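Local atomic coordinates of N-acetylcysteine deacetylase (Bacillus subtilis, PDB entry 1YSJ), a protein that probably hydrolyses N-acetylcysteine to cysteine and acetate with a pair of divalent metal ions, a step in the breakdown of S-(2-succino)cysteine. Residues K165-A169 with G170-G174. The protein carries 1 engineered substitution. Residues are numbered along the deposited sequence; the frame is centred on the assembly and turned at random.
Sequences KVLEA and GVLNG
V166 meets V171 five residues on, where helix 162-168 gives way to the loop leading into strand 175-184. CG1 of V166 lies 3.7 Å from CB of V171 and almost as near to CG1 of that residue, the two branched side chains crossing at a slant. With CG1 anti to the backbone N (chi1 165°), this methyl is carried to the V171 side. Both valines are buried and also touch I152 of strand 148-154, a place that suits compact apolar groups. The carbonyl of V166 faces the same partner: V171 N is 3.4 Å from V166 O, a weak hydrogen bond.

L167 works through its backbone and its side chain alike. G170 N donates to L167 O at 3.1 Å. A water gives L167 O a second bond, at 2.7 Å, and accepts one from L172 N at 2.9 Å, thus spanning the gap between helix end and loop. Although the CB of L167 is directed away from the loop, the longer leucine chain brings CD2 back to within 3.5 Å of CD1 of L172. Both leucines are long enough to touch Y354 of helix 351-355 as well.

The bond from G170 N to L167 O and the weak one from V171 N to V166 O make a Schellman motif, the C-terminal cap in which the chain leaves the helix through a residue of positive phi. Here that residue is G170, whose positive phi (80°) by itself favours glycine. A type I turn from G170 to N173 follows, with N173 N bonded to G170 O.

A169, just before the glycine, sets its CB 4.0 Å from CG2 of V171; a single methyl suits this place, where it also touches V72 in another loop. R150 NH1 hydrogen-bonds to the backbone carbonyls of V171 and N173, tying the outgoing chain to strand 148-154.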
loop_
_atom_site.group_PDB
_atom_site.type_symbol
_atom_site.label_atom_id
_atom_site.label_comp_id
_atom_site.label_asym_id
_atom_site.label_seq_id
_atom_site.Cartn_x
_atom_site.Cartn_y
_atom_site.Cartn_z
ATOM N N LYS A 165 30.945 5.629 -11.384
ATOM C CA LYS A 165 31.371 5.835 -12.774
ATOM C C LYS A 165 32.819 6.319 -12.874
ATOM O O LYS A 165 33.566 5.880 -13.752
ATOM C CB LYS A 165 30.444 6.827 -13.490
ATOM C CG LYS A 165 29.012 6.341 -13.709
ATOM C CD LYS A 165 28.939 5.204 -14.724
ATOM C CE LYS A 165 27.516 4.695 -14.883
ATOM N NZ LYS A 165 27.489 3.326 -15.474
ATOM N N VAL A 166 33.191 7.227 -11.969
ATOM C CA VAL A 166 34.548 7.760 -11.845
ATOM C C VAL A 166 35.539 6.639 -11.500
ATOM O O VAL A 166 36.591 6.515 -12.137
ATOM C CB VAL A 166 34.608 8.899 -10.772
ATOM C CG1 VAL A 166 36.047 9.223 -10.362
ATOM C CG2 VAL A 166 33.875 10.155 -11.261
ATOM N N LEU A 167 35.189 5.825 -10.502
ATOM C CA LEU A 167 36.020 4.689 -10.094
ATOM C C LEU A 167 36.212 3.697 -11.232
ATOM O O LEU A 167 37.337 3.260 -11.503
ATOM C CB LEU A 167 35.429 3.980 -8.867
ATOM C CG LEU A 167 35.706 4.599 -7.490
ATOM C CD1 LEU A 167 34.753 4.062 -6.433
ATOM C CD2 LEU A 167 37.153 4.368 -7.065
ATOM N N GLU A 168 35.113 3.363 -11.906
ATOM C CA GLU A 168 35.130 2.401 -13.014
ATOM C C GLU A 168 35.852 2.933 -14.259
ATOM O O GLU A 168 36.240 2.161 -15.136
ATOM C CB GLU A 168 33.705 1.958 -13.360
ATOM C CG GLU A 168 33.060 1.089 -12.283
ATOM C CD GLU A 168 31.559 0.920 -12.460
ATOM O OE1 GLU A 168 31.021 -0.114 -12.004
ATOM O OE2 GLU A 168 30.920 1.811 -13.054
ATOM N N ALA A 169 36.026 4.251 -14.321
ATOM C CA ALA A 169 36.755 4.899 -15.410
ATOM C C ALA A 169 38.265 4.842 -15.195
ATOM O O ALA A 169 39.032 5.227 -16.075
ATOM C CB ALA A 169 36.290 6.346 -15.580
ATOM N N GLY A 170 38.680 4.351 -14.025
ATOM C CA GLY A 170 40.098 4.216 -13.671
ATOM C C GLY A 170 40.745 5.507 -13.208
ATOM O O GLY A 170 41.971 5.618 -13.179
ATOM N N VAL A 171 39.918 6.477 -12.823
ATOM C CA VAL A 171 40.385 7.817 -12.454
ATOM C C VAL A 171 41.220 7.796 -11.164
ATOM O O VAL A 171 42.092 8.644 -10.976
ATOM C CB VAL A 171 39.183 8.824 -12.364
ATOM C CG1 VAL A 171 39.576 10.160 -11.707
ATOM C CG2 VAL A 171 38.575 9.065 -13.739
ATOM N N LEU A 172 40.970 6.818 -10.295
ATOM C CA LEU A 172 41.697 6.717 -9.025
ATOM C C LEU A 172 42.871 5.738 -9.029
ATOM O O LEU A 172 43.479 5.480 -7.985
ATOM C CB LEU A 172 40.742 6.417 -7.859
ATOM C CG LEU A 172 39.820 7.537 -7.355
ATOM C CD1 LEU A 172 39.170 7.103 -6.056
ATOM C CD2 LEU A 172 40.558 8.849 -7.135
ATOM N N ASN A 173 43.193 5.194 -10.199
ATOM C CA ASN A 173 44.386 4.367 -10.344
ATOM C C ASN A 173 45.635 5.178 -10.017
ATOM O O ASN A 173 45.863 6.245 -10.599
ATOM C CB ASN A 173 44.474 3.758 -11.752
ATOM C CG ASN A 173 43.383 2.721 -12.016
ATOM O OD1 ASN A 173 42.724 2.233 -11.091
ATOM N ND2 ASN A 173 43.189 2.384 -13.289
ATOM N N GLY A 174 46.412 4.682 -9.054
ATOM C CA GLY A 174 47.648 5.334 -8.622
ATOM C C GLY A 174 47.482 6.449 -7.601
ATOM O O GLY A 174 48.473 7.031 -7.159
HETATM O O HOH W 1 39.513 4.254 -10.315
#